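Local coordinates for protein sugar ABC transporter (Agrobacterium radiobacter, PDB 4RXT) that probably binds sugars for an ABC uptake system, and here holds alpha-L-arabinopyranose in the cleft between its two lobes, at residues 196-201 / 224-229; 203-208 / 230-235; 7-12 / 35-40; 65-70 / 255-260; 116-121 / 159-164. One frame throughout, in Å; residues are numbered along the deposited sequence.

Near the N terminus, contact 3 closes the first beta-alpha-beta loop, 7-12 to 35-40, across helix 17-33. Contact 4 then joins strand 66-68 of the same sheet to helix 249-264, closing a loop so long that contacts 5, 1 and 2 all nest inside it. Contact 5 ties helix 109-128 to the end of helix 145-161 and closes before contact 1 opens. Contacts 1 and 2 cross, because segments 196-201, 203-208, 224-229 and 230-235 alternate along one strand-helix-strand-helix run. Contacts 3 and 4 build one lobe, contacts 1, 2 and 5 the other, and contacts 1 and 3 reach the bound sugar from opposite sides of the chain's centre.

Contact 1: residues 196-201 / 224-229; sequences GVFASN and IGFDSD. With ARA (alpha-L-arabinopyranose), chain B.
V197, F198 and A199 run beside I224 and G225 as neighbouring parallel strands, their axes 4.7 Å apart and 5° from parallel. I224 is held through both its backbone N and its backbone O: N donates to V197 O (2.9 Å), and O accepts from A199 N (2.9 Å). One residue on, A199 O meets G225 CA in a short CA-H...O contact of 3.1 Å. F198 has CG anti to its backbone N (chi1 178°), which sends the ring toward F226; the two rings cross obliquely, with F226 CE1 near the plane of the F198 ring at its edge, 3.8 Å from CZ. S200 CB lies over one face of the F198 ring. F226 in turn carries S200 O 3.6 Å from its CG, and R150 makes a cation-pi contact with the F226 ring while also bonding S200 O. At the C-terminal strand ends lies the sugar site. D227 OD2 accepts a short hydrogen bond of 2.5 Å from O1 of the arabinose, while its OD1 is taken by Q247, which fixes the turn of the carboxylate. N201, also a sugar-binding residue, spends its OD1 on the backbone N of M204, capping the start of helix 202-214. The two strands and that helix form a beta-alpha-beta unit; strand 133-139 flanks strand 194-199 on its other edge, M204 and V208 of helix 202-214 pack against A199, and A116 of helix 109-128 lies against both F198 and I224, L120 against I224.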
# COMPACT_ATOMS: atom_id res chain seq x y z
N GLY A 196 -21.35 0.39 2.40
CA GLY A 196 -20.07 0.03 1.83
C GLY A 196 -18.94 0.97 2.20
O GLY A 196 -19.14 2.18 2.37
N VAL A 197 -17.73 0.42 2.29
CA VAL A 197 -16.54 1.15 2.67
C VAL A 197 -15.34 0.64 1.91
O VAL A 197 -15.14 -0.59 1.81
CB VAL A 197 -16.21 0.96 4.18
CG1 VAL A 197 -15.03 1.83 4.61
CG2 VAL A 197 -17.43 1.17 5.07
N PHE A 198 -14.54 1.58 1.38
CA PHE A 198 -13.20 1.28 0.85
C PHE A 198 -12.15 1.79 1.83
O PHE A 198 -12.08 2.97 2.10
CB PHE A 198 -13.04 1.93 -0.55
CG PHE A 198 -11.68 1.73 -1.16
CD1 PHE A 198 -10.97 0.55 -1.01
CD2 PHE A 198 -11.12 2.74 -1.92
CE1 PHE A 198 -9.73 0.38 -1.59
CE2 PHE A 198 -9.87 2.58 -2.52
CZ PHE A 198 -9.17 1.41 -2.36
N ALA A 199 -11.38 0.85 2.39
CA ALA A 199 -10.26 1.06 3.35
C ALA A 199 -8.97 0.78 2.59
O ALA A 199 -8.61 -0.36 2.33
CB ALA A 199 -10.40 0.12 4.55
N SER A 200 -8.28 1.85 2.18
CA SER A 200 -7.38 1.71 1.03
C SER A 200 -5.93 1.29 1.30
O SER A 200 -5.09 1.38 0.41
CB SER A 200 -7.36 2.99 0.24
OG SER A 200 -6.82 4.01 1.05
N ASN A 201 -5.64 0.84 2.52
CA ASN A 201 -4.36 0.19 2.80
C ASN A 201 -4.51 -0.80 3.97
O ASN A 201 -5.57 -0.88 4.57
CB ASN A 201 -3.24 1.22 2.99
CG ASN A 201 -3.19 1.80 4.41
OD1 ASN A 201 -4.21 1.89 5.10
ND2 ASN A 201 -2.00 2.16 4.84
N ILE A 224 -14.26 -3.30 1.49
CA ILE A 224 -13.14 -3.67 0.66
C ILE A 224 -11.88 -3.02 1.22
O ILE A 224 -11.85 -1.82 1.40
CB ILE A 224 -13.31 -3.34 -0.84
CG1 ILE A 224 -14.56 -4.03 -1.38
CG2 ILE A 224 -12.05 -3.68 -1.62
CD1 ILE A 224 -14.49 -5.56 -1.48
N GLY A 225 -10.87 -3.83 1.51
CA GLY A 225 -9.61 -3.31 1.99
C GLY A 225 -8.47 -3.60 1.03
O GLY A 225 -8.68 -3.99 -0.13
N PHE A 226 -7.27 -3.35 1.53
CA PHE A 226 -6.03 -3.61 0.81
C PHE A 226 -5.11 -4.44 1.72
O PHE A 226 -5.13 -4.30 2.98
CB PHE A 226 -5.31 -2.29 0.48
CG PHE A 226 -5.25 -1.93 -0.98
CD1 PHE A 226 -6.38 -1.41 -1.62
CD2 PHE A 226 -4.09 -2.06 -1.71
CE1 PHE A 226 -6.37 -1.07 -2.96
CE2 PHE A 226 -4.07 -1.70 -3.07
CZ PHE A 226 -5.21 -1.20 -3.68
N ASP A 227 -4.27 -5.26 1.07
CA ASP A 227 -3.16 -5.95 1.69
C ASP A 227 -3.64 -7.11 2.55
O ASP A 227 -4.79 -7.51 2.50
CB ASP A 227 -2.28 -4.95 2.49
CG ASP A 227 -1.84 -3.77 1.63
OD1 ASP A 227 -1.40 -4.00 0.46
OD2 ASP A 227 -1.96 -2.63 2.15
N SER A 228 -2.73 -7.67 3.32
CA SER A 228 -3.03 -8.86 4.07
C SER A 228 -2.18 -8.92 5.30
O SER A 228 -1.03 -8.52 5.29
CB SER A 228 -2.84 -10.14 3.24
OG SER A 228 -1.47 -10.34 2.88
N ASP A 229 -2.77 -9.49 6.35
CA ASP A 229 -2.06 -9.90 7.57
C ASP A 229 -3.00 -10.89 8.27
O ASP A 229 -4.09 -11.13 7.80
CB ASP A 229 -1.60 -8.69 8.44
CG ASP A 229 -2.73 -7.98 9.17
OD1 ASP A 229 -3.94 -8.17 8.90
OD2 ASP A 229 -2.36 -7.20 10.07
C1 ARA B . 0.29 -0.37 1.64
C2 ARA B . 0.63 0.76 0.65
C3 ARA B . 1.69 1.67 1.27
C4 ARA B . 1.27 2.14 2.67
C5 ARA B . 0.15 1.35 3.20
O1 ARA B . -0.99 -0.59 1.06
O2 ARA B . 1.16 0.23 -0.58
O3 ARA B . 1.96 2.73 0.35
O4 ARA B . 0.67 3.44 2.67
O5 ARA B . 0.26 -0.07 3.03

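Contact 2: residues 203-208 / 230-235; sequences IMAQGV and DKTLGF
Q206 and K231 cross at about a right angle, the lysine chain passing over the base of the glutamine. K231 starts with CG anti to its backbone N and then bends at chi3 (124°, away from a staggered value), which lays CE 3.3 Å from Q206 O and NZ 3.1 Å from Q206 CB. It is thus the stem of Q206, and not its amide, that the lysine meets. The amide leads elsewhere: with the chain extended beyond CG, NE2 donates to OD2 of D229, the residue that caps the start of helix 230-238 by bonding the backbone N of T232 through OD1. Deeper in the interface T232 points its methyl CG2 at the other helix, 3.9 Å from A205 CB and 3.8 Å from Q206 N, so that a small apolar patch lies beneath the polar rim. F235 presents a ring edge: Q206 O lies near the ring plane, 3.7 Å from CE2, while K231 O of its own helix sits over one ring face. No hydrogen bond links the two segments directly; the joint is made by van der Waals contact, with the Q206-D229 bond alongside it. The helix axes pass 9.3 Å apart at a crossing angle of 54°. Two successive helices of a repeating strand-helix-strand-helix order, lying side by side beside the parallel strands they follow, are characteristic of the Rossmann-like lobe of periplasmic sugar-binding proteins.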
# COMPACT_ATOMS: atom_id res chain seq x y z
N ILE A 203 -3.51 -0.71 7.06
CA ILE A 203 -3.77 -0.10 8.35
C ILE A 203 -5.24 0.27 8.49
O ILE A 203 -5.88 0.03 9.49
CB ILE A 203 -2.86 1.14 8.60
CG1 ILE A 203 -1.37 0.79 8.39
CG2 ILE A 203 -3.10 1.73 9.99
CD1 ILE A 203 -0.90 -0.42 9.18
N MET A 204 -5.79 0.85 7.43
CA MET A 204 -7.22 1.12 7.44
C MET A 204 -8.08 -0.14 7.38
O MET A 204 -9.14 -0.22 8.03
CB MET A 204 -7.61 2.12 6.34
CG MET A 204 -7.06 3.54 6.51
SD MET A 204 -7.59 4.41 8.05
CE MET A 204 -6.26 3.99 9.19
N ALA A 205 -7.64 -1.13 6.62
CA ALA A 205 -8.35 -2.42 6.64
C ALA A 205 -8.41 -3.05 8.05
O ALA A 205 -9.43 -3.58 8.45
CB ALA A 205 -7.70 -3.38 5.67
N GLN A 206 -7.31 -2.97 8.77
CA GLN A 206 -7.28 -3.48 10.16
C GLN A 206 -8.32 -2.77 11.00
O GLN A 206 -9.11 -3.39 11.67
CB GLN A 206 -5.89 -3.27 10.77
CG GLN A 206 -4.77 -4.10 10.15
CD GLN A 206 -3.38 -3.60 10.53
OE1 GLN A 206 -3.18 -2.43 10.92
NE2 GLN A 206 -2.41 -4.49 10.44
N GLY A 207 -8.25 -1.45 11.03
CA GLY A 207 -9.15 -0.65 11.86
C GLY A 207 -10.62 -0.70 11.47
O GLY A 207 -11.50 -0.84 12.32
N VAL A 208 -10.89 -0.56 10.18
CA VAL A 208 -12.27 -0.61 9.69
C VAL A 208 -12.86 -2.03 9.87
O VAL A 208 -14.01 -2.19 10.32
CB VAL A 208 -12.35 -0.17 8.22
CG1 VAL A 208 -13.74 -0.41 7.62
CG2 VAL A 208 -11.96 1.28 8.14
N ASP A 230 -2.56 -11.45 9.41
CA ASP A 230 -3.37 -12.43 10.16
C ASP A 230 -4.74 -11.85 10.49
O ASP A 230 -5.76 -12.48 10.30
CB ASP A 230 -2.64 -12.81 11.47
CG ASP A 230 -1.59 -13.90 11.28
OD1 ASP A 230 -1.42 -14.39 10.13
OD2 ASP A 230 -0.94 -14.30 12.29
N LYS A 231 -4.77 -10.63 10.98
CA LYS A 231 -6.01 -10.02 11.40
C LYS A 231 -6.98 -9.83 10.22
O LYS A 231 -8.17 -10.19 10.32
CB LYS A 231 -5.71 -8.70 12.07
CG LYS A 231 -6.94 -7.95 12.51
CD LYS A 231 -6.57 -6.87 13.52
CE LYS A 231 -7.02 -5.50 13.08
NZ LYS A 231 -6.07 -4.50 13.66
N THR A 232 -6.48 -9.19 9.15
CA THR A 232 -7.37 -8.91 8.01
C THR A 232 -7.80 -10.19 7.28
O THR A 232 -8.92 -10.26 6.76
CB THR A 232 -6.77 -7.93 7.03
OG1 THR A 232 -5.48 -8.38 6.59
CG2 THR A 232 -6.71 -6.56 7.69
N LEU A 233 -6.92 -11.19 7.24
CA LEU A 233 -7.29 -12.48 6.65
C LEU A 233 -8.35 -13.17 7.52
O LEU A 233 -9.28 -13.77 7.01
CB LEU A 233 -6.08 -13.36 6.42
CG LEU A 233 -5.16 -12.88 5.29
CD1 LEU A 233 -3.89 -13.74 5.25
CD2 LEU A 233 -5.82 -12.86 3.91
N GLY A 234 -8.25 -13.00 8.84
CA GLY A 234 -9.30 -13.47 9.76
C GLY A 234 -10.65 -12.82 9.47
O GLY A 234 -11.70 -13.48 9.44
N PHE A 235 -10.61 -11.52 9.20
CA PHE A 235 -11.84 -10.76 8.89
C PHE A 235 -12.41 -11.18 7.53
O PHE A 235 -13.64 -11.20 7.34
CB PHE A 235 -11.55 -9.24 8.83
CG PHE A 235 -11.19 -8.61 10.17
CD1 PHE A 235 -11.68 -9.13 11.37
CD2 PHE A 235 -10.39 -7.52 10.22
CE1 PHE A 235 -11.34 -8.57 12.59
CE2 PHE A 235 -10.06 -6.93 11.41
CZ PHE A 235 -10.53 -7.43 12.61

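Contact 3: residues 7-12 / 35-40; sequences IPIIVK and VKVPEL. With ARA (alpha-L-arabinopyranose), chain B.
Four backbone hydrogen bonds zip these two parallel chains together. I7 N donates to K36 O (2.9 Å) and I9 N to P38 O; further along, L40 N reaches I9 O at 2.8 Å, and V11 N bonds L40 O. V11 N approaches L40 O off the carbonyl plane, tilted 29° from it. Weaker CA-H...O contacts fill in between, among them I10 CA to L40 O and V37 CA to I7 O; the latter matters because I7 O is buried with no hydrogen-bond partner. The apolar contacts are spread along the ladder. I7 CG1 touches V35 CG1 (3.8 Å), I9 CG2 touches V37 CG1, and L40, with CG beside its backbone N (chi1 -53°), swings CD1 across to P8 CB at 3.7 Å while its CB rests on I10 CG1. The charged ends turn to other partners: E39 forms a salt bridge with R27 of helix 17-33, and K12, its chain extended, donates from NZ to O3 of the arabinose (3.1 Å). Strands 9-11 and 39-41 and the helix between them form a beta-alpha-beta unit. Backbone bonds and aliphatic contacts thus hold the strand pair, while the polar reach toward the sugar is left to K12, at the C-terminal end of segment 7-12.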
# COMPACT_ATOMS: atom_id res chain seq x y z
N ILE A 7 23.52 -1.40 -0.33
CA ILE A 7 22.28 -0.86 -0.91
C ILE A 7 21.21 -0.86 0.19
O ILE A 7 20.54 -1.86 0.42
CB ILE A 7 21.83 -1.66 -2.17
CG1 ILE A 7 22.95 -1.67 -3.20
CG2 ILE A 7 20.55 -1.04 -2.73
CD1 ILE A 7 22.66 -2.47 -4.46
N PRO A 8 21.09 0.27 0.91
CA PRO A 8 20.02 0.42 1.87
C PRO A 8 18.64 0.40 1.23
O PRO A 8 18.46 0.83 0.09
CB PRO A 8 20.26 1.79 2.50
CG PRO A 8 21.65 2.16 2.12
CD PRO A 8 21.88 1.50 0.82
N ILE A 9 17.68 -0.08 2.01
CA ILE A 9 16.26 0.05 1.68
C ILE A 9 15.59 0.87 2.78
O ILE A 9 15.80 0.60 3.98
CB ILE A 9 15.54 -1.32 1.49
CG1 ILE A 9 14.10 -1.09 1.00
CG2 ILE A 9 15.67 -2.23 2.73
CD1 ILE A 9 13.49 -2.32 0.36
N ILE A 10 14.83 1.86 2.34
CA ILE A 10 14.15 2.79 3.24
C ILE A 10 12.67 2.62 3.01
O ILE A 10 12.14 2.97 1.96
CB ILE A 10 14.56 4.27 2.97
CG1 ILE A 10 16.08 4.42 3.07
CG2 ILE A 10 13.84 5.21 3.95
CD1 ILE A 10 16.60 5.75 2.58
N VAL A 11 11.99 2.08 4.01
CA VAL A 11 10.56 1.86 3.96
C VAL A 11 9.81 2.98 4.67
O VAL A 11 10.43 3.81 5.33
CB VAL A 11 10.16 0.50 4.52
CG1 VAL A 11 10.81 -0.61 3.68
CG2 VAL A 11 10.55 0.38 6.00
N LYS A 12 8.49 3.04 4.49
CA LYS A 12 7.70 4.11 5.15
C LYS A 12 7.59 3.93 6.67
O LYS A 12 7.45 4.89 7.39
CB LYS A 12 6.27 4.19 4.58
CG LYS A 12 6.17 4.46 3.09
CD LYS A 12 4.74 4.77 2.71
CE LYS A 12 4.56 4.99 1.22
NZ LYS A 12 3.17 5.47 0.96
N VAL A 35 24.94 -8.65 -1.33
CA VAL A 35 24.84 -7.21 -1.11
C VAL A 35 24.48 -6.98 0.36
O VAL A 35 23.65 -7.70 0.92
CB VAL A 35 23.75 -6.59 -2.02
CG1 VAL A 35 23.58 -5.09 -1.76
CG2 VAL A 35 24.11 -6.78 -3.49
N LYS A 36 25.13 -6.02 0.99
CA LYS A 36 24.76 -5.61 2.35
C LYS A 36 23.51 -4.70 2.20
O LYS A 36 23.51 -3.72 1.44
CB LYS A 36 25.91 -4.81 3.01
CG LYS A 36 25.67 -4.22 4.42
CD LYS A 36 26.50 -2.95 4.73
CE LYS A 36 26.18 -2.40 6.10
NZ LYS A 36 27.06 -1.25 6.51
N VAL A 37 22.42 -5.04 2.89
CA VAL A 37 21.16 -4.30 2.80
C VAL A 37 20.70 -3.83 4.19
O VAL A 37 19.92 -4.50 4.88
CB VAL A 37 20.06 -5.15 2.11
CG1 VAL A 37 18.77 -4.37 2.04
CG2 VAL A 37 20.50 -5.57 0.70
N PRO A 38 21.19 -2.65 4.59
CA PRO A 38 20.63 -2.04 5.78
C PRO A 38 19.15 -1.79 5.63
O PRO A 38 18.71 -1.36 4.59
CB PRO A 38 21.40 -0.70 5.91
CG PRO A 38 22.62 -0.84 5.05
CD PRO A 38 22.27 -1.84 3.99
N GLU A 39 18.41 -2.06 6.69
CA GLU A 39 16.95 -1.97 6.68
C GLU A 39 16.57 -0.74 7.49
O GLU A 39 16.64 -0.72 8.71
CB GLU A 39 16.37 -3.25 7.28
CG GLU A 39 16.71 -4.49 6.47
CD GLU A 39 16.19 -5.80 7.05
OE1 GLU A 39 15.24 -5.79 7.87
OE2 GLU A 39 16.70 -6.87 6.65
N LEU A 40 16.17 0.29 6.75
CA LEU A 40 16.00 1.65 7.26
C LEU A 40 14.56 2.10 7.18
O LEU A 40 13.77 1.60 6.37
CB LEU A 40 16.88 2.64 6.50
CG LEU A 40 18.38 2.32 6.40
CD1 LEU A 40 19.10 3.42 5.65
CD2 LEU A 40 19.01 2.07 7.77
C1 ARA B . 0.29 -0.37 1.64
C2 ARA B . 0.63 0.76 0.65
C3 ARA B . 1.69 1.67 1.27
C4 ARA B . 1.27 2.14 2.67
C5 ARA B . 0.15 1.35 3.20
O1 ARA B . -0.99 -0.59 1.06
O2 ARA B . 1.16 0.23 -0.58
O3 ARA B . 1.96 2.73 0.35
O4 ARA B . 0.67 3.44 2.67
O5 ARA B . 0.26 -0.07 3.03

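Contact 4: residues 65-70 / 255-260; sequences AIVISP and DGIKTA
V67 keeps CG1 anti to its backbone N (chi1 178°), which turns CG2 toward helix 249-264. There CG2 rests 3.5 Å from G256 O, 3.9 Å from I257 CD1 and 3.9 Å from A260 CB. I257 meets it through a doubly bent chain, chi1 -64° and chi2 -62°, which curls CD1 inward from a side chain that starts out along the flank of the helix. Two residues before V67, A65 meets A260 methyl to methyl, CB to CB at 3.8 Å, with A65 CB also beside A260 O. The V67 branch therefore fits among G256, I257 and A260, and G256, lacking a side chain, lets the valine come against its backbone. The strand and helix run roughly antiparallel, their axes 8.4 Å apart at closest. G256 O, although it faces V67, is already bonded by A260 N in the helix. On another side of the helix T259 OG1 donates to D255 O (2.7 Å), which its own backbone N also reaches, from the opposite face of the carbonyl plane. V67 N and O meanwhile bond P8 O and I10 N of the neighbouring segment 7-12. With no hydrogen bond across the contact, strand and helix adhere through aliphatic groups packed on one another and on the helix backbone: shape and burial, not directional polar bonding, hold helix 249-264 to this face of the parallel sheet.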
# COMPACT_ATOMS: atom_id res chain seq x y z
N ALA A 65 23.74 2.27 -4.11
CA ALA A 65 22.42 2.63 -4.57
C ALA A 65 21.50 2.66 -3.34
O ALA A 65 21.89 2.17 -2.27
CB ALA A 65 21.93 1.64 -5.60
N ILE A 66 20.31 3.20 -3.50
CA ILE A 66 19.29 3.21 -2.47
C ILE A 66 17.94 2.83 -3.07
O ILE A 66 17.58 3.29 -4.17
CB ILE A 66 19.16 4.63 -1.80
CG1 ILE A 66 20.42 4.95 -0.97
CG2 ILE A 66 17.90 4.73 -0.93
CD1 ILE A 66 20.59 6.43 -0.66
N VAL A 67 17.22 1.98 -2.33
CA VAL A 67 15.82 1.67 -2.63
C VAL A 67 14.97 2.39 -1.61
O VAL A 67 15.22 2.33 -0.42
CB VAL A 67 15.52 0.15 -2.57
CG1 VAL A 67 14.03 -0.13 -2.83
CG2 VAL A 67 16.39 -0.59 -3.57
N ILE A 68 13.95 3.10 -2.08
CA ILE A 68 13.07 3.84 -1.18
C ILE A 68 11.60 3.74 -1.59
O ILE A 68 11.28 3.76 -2.78
CB ILE A 68 13.49 5.33 -1.05
CG1 ILE A 68 12.64 6.11 -0.05
CG2 ILE A 68 13.52 6.05 -2.40
CD1 ILE A 68 13.25 7.40 0.42
N SER A 69 10.74 3.66 -0.57
CA SER A 69 9.28 3.84 -0.73
C SER A 69 8.94 5.23 -0.20
O SER A 69 8.71 5.39 0.96
CB SER A 69 8.48 2.77 0.03
OG SER A 69 8.76 2.87 1.41
N PRO A 70 8.87 6.24 -1.10
CA PRO A 70 8.63 7.59 -0.63
C PRO A 70 7.32 7.71 0.13
O PRO A 70 6.27 7.38 -0.39
CB PRO A 70 8.61 8.43 -1.90
CG PRO A 70 9.32 7.62 -2.93
CD PRO A 70 9.10 6.18 -2.56
N ASP A 255 13.11 -7.54 -5.91
CA ASP A 255 13.46 -7.05 -7.21
C ASP A 255 13.90 -5.59 -7.12
O ASP A 255 14.61 -5.12 -7.99
CB ASP A 255 12.33 -7.23 -8.22
CG ASP A 255 12.23 -8.66 -8.73
OD1 ASP A 255 13.13 -9.48 -8.45
OD2 ASP A 255 11.26 -8.94 -9.44
N GLY A 256 13.49 -4.89 -6.06
CA GLY A 256 14.07 -3.56 -5.80
C GLY A 256 15.57 -3.60 -5.60
O GLY A 256 16.32 -2.85 -6.23
N ILE A 257 16.01 -4.43 -4.66
CA ILE A 257 17.43 -4.64 -4.44
C ILE A 257 18.14 -5.19 -5.67
O ILE A 257 19.19 -4.68 -6.07
CB ILE A 257 17.68 -5.55 -3.24
CG1 ILE A 257 17.19 -4.89 -1.96
CG2 ILE A 257 19.17 -5.94 -3.16
CD1 ILE A 257 17.86 -3.58 -1.56
N LYS A 258 17.56 -6.20 -6.30
CA LYS A 258 18.17 -6.77 -7.52
C LYS A 258 18.37 -5.68 -8.62
O LYS A 258 19.45 -5.60 -9.25
CB LYS A 258 17.34 -7.94 -8.03
CG LYS A 258 17.94 -8.75 -9.14
CD LYS A 258 17.12 -10.00 -9.39
CE LYS A 258 17.79 -10.87 -10.43
NZ LYS A 258 17.14 -12.19 -10.43
N THR A 259 17.34 -4.85 -8.82
CA THR A 259 17.43 -3.74 -9.79
C THR A 259 18.45 -2.70 -9.40
O THR A 259 19.22 -2.26 -10.23
CB THR A 259 16.05 -3.08 -9.94
OG1 THR A 259 15.10 -4.06 -10.38
CG2 THR A 259 16.11 -1.88 -10.88
N ALA A 260 18.48 -2.34 -8.12
CA ALA A 260 19.45 -1.37 -7.64
C ALA A 260 20.88 -1.89 -7.85
O ALA A 260 21.75 -1.12 -8.25
CB ALA A 260 19.23 -1.04 -6.17

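Contact 5: residues 116-121 / 159-164; sequences AADGLA and KTKYPG
D118 OD1 is gripped by two donors, Y162 OH at 2.6 Å and Q157 NE2 of helix 145-161. The phenol comes from above the carboxylate plane, 38° out of it, and the two side chains cross at about a right angle, their flat groups turned 77° apart. The same hydroxyl receives a hydrogen bond from a water at 3.2 Å, and that water also donates to D118 O (2.7 Å), closing a small polar loop around the tyrosine end. Y162 has CG beside its backbone N (chi1 -55°), which lays the ring against helix 109-128. A121 CB sits over one face in a CH-pi contact, 3.5 Å from the ring centroid, while K161 CG lies over the opposite face, so the ring is sandwiched between a methyl and a lysine stem. K161 NZ stays 5.6 Å from D118 OD1, too far for a salt bridge, though its charge may still favour the carboxylate. Y162 is the residue at which the chain leaves helix 145-161 for strand 165-172. Two neighbouring helices on one face of the central sheet, joined at the helix end by a buried tyrosine, belong to the alpha/beta/alpha layering of this lobe, away from the sugar.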
# COMPACT_ATOMS: atom_id res chain seq x y z
N ALA A 116 -11.01 -2.16 -6.57
CA ALA A 116 -11.69 -2.09 -5.27
C ALA A 116 -13.13 -1.62 -5.45
O ALA A 116 -14.05 -2.12 -4.77
CB ALA A 116 -10.95 -1.18 -4.31
N ALA A 117 -13.31 -0.63 -6.35
CA ALA A 117 -14.67 -0.13 -6.65
C ALA A 117 -15.56 -1.25 -7.21
O ALA A 117 -16.71 -1.46 -6.73
CB ALA A 117 -14.65 1.06 -7.60
N ASP A 118 -14.99 -2.00 -8.16
CA ASP A 118 -15.72 -3.12 -8.75
C ASP A 118 -16.08 -4.13 -7.66
O ASP A 118 -17.17 -4.69 -7.66
CB ASP A 118 -14.91 -3.80 -9.85
CG ASP A 118 -14.67 -2.93 -11.07
OD1 ASP A 118 -15.51 -2.03 -11.36
OD2 ASP A 118 -13.68 -3.24 -11.76
N GLY A 119 -15.14 -4.38 -6.74
CA GLY A 119 -15.33 -5.42 -5.68
C GLY A 119 -16.40 -4.95 -4.72
O GLY A 119 -17.24 -5.71 -4.28
N LEU A 120 -16.41 -3.65 -4.43
CA LEU A 120 -17.38 -3.11 -3.48
C LEU A 120 -18.79 -3.16 -4.05
O LEU A 120 -19.75 -3.55 -3.40
CB LEU A 120 -17.00 -1.67 -3.09
CG LEU A 120 -17.91 -1.00 -2.08
CD1 LEU A 120 -17.84 -1.77 -0.79
CD2 LEU A 120 -17.52 0.43 -1.75
N ALA A 121 -18.90 -2.82 -5.32
CA ALA A 121 -20.19 -2.87 -6.01
C ALA A 121 -20.72 -4.30 -6.02
O ALA A 121 -21.90 -4.53 -5.77
CB ALA A 121 -20.07 -2.33 -7.42
N LYS A 159 -18.01 6.80 -10.03
CA LYS A 159 -18.75 7.85 -10.73
C LYS A 159 -19.28 7.42 -12.09
O LYS A 159 -20.44 7.74 -12.44
CB LYS A 159 -17.90 9.08 -10.90
CG LYS A 159 -18.70 10.20 -11.59
CD LYS A 159 -18.08 11.55 -11.55
CE LYS A 159 -18.95 12.51 -12.35
NZ LYS A 159 -20.08 13.13 -11.63
N THR A 160 -18.49 6.68 -12.85
CA THR A 160 -18.91 6.35 -14.23
C THR A 160 -19.67 5.01 -14.30
O THR A 160 -20.66 4.85 -15.02
CB THR A 160 -17.75 6.40 -15.22
OG1 THR A 160 -16.80 5.43 -14.88
CG2 THR A 160 -17.07 7.73 -15.16
N LYS A 161 -19.19 4.05 -13.54
CA LYS A 161 -19.70 2.70 -13.70
C LYS A 161 -20.82 2.38 -12.71
O LYS A 161 -21.68 1.53 -13.00
CB LYS A 161 -18.55 1.71 -13.63
CG LYS A 161 -18.99 0.28 -13.78
CD LYS A 161 -17.83 -0.62 -14.06
CE LYS A 161 -18.32 -1.99 -14.47
NZ LYS A 161 -18.95 -1.88 -15.81
N TYR A 162 -20.83 3.05 -11.56
CA TYR A 162 -21.77 2.69 -10.46
C TYR A 162 -22.57 3.89 -10.01
O TYR A 162 -22.48 4.33 -8.88
CB TYR A 162 -21.04 2.02 -9.30
CG TYR A 162 -20.23 0.82 -9.74
CD1 TYR A 162 -20.85 -0.27 -10.26
CD2 TYR A 162 -18.83 0.82 -9.71
CE1 TYR A 162 -20.13 -1.38 -10.69
CE2 TYR A 162 -18.09 -0.27 -10.15
CZ TYR A 162 -18.75 -1.38 -10.65
OH TYR A 162 -18.06 -2.48 -11.15
N PRO A 163 -23.39 4.45 -10.93
CA PRO A 163 -24.09 5.67 -10.53
C PRO A 163 -25.08 5.55 -9.37
O PRO A 163 -25.50 6.56 -8.80
CB PRO A 163 -24.80 6.10 -11.85
CG PRO A 163 -25.00 4.79 -12.57
CD PRO A 163 -23.75 4.02 -12.30
N GLY A 164 -25.46 4.30 -9.01
CA GLY A 164 -26.36 4.04 -7.89
C GLY A 164 -25.66 4.10 -6.53
O GLY A 164 -26.33 4.12 -5.50
O HOH W 1 -18.53 -5.36 -9.90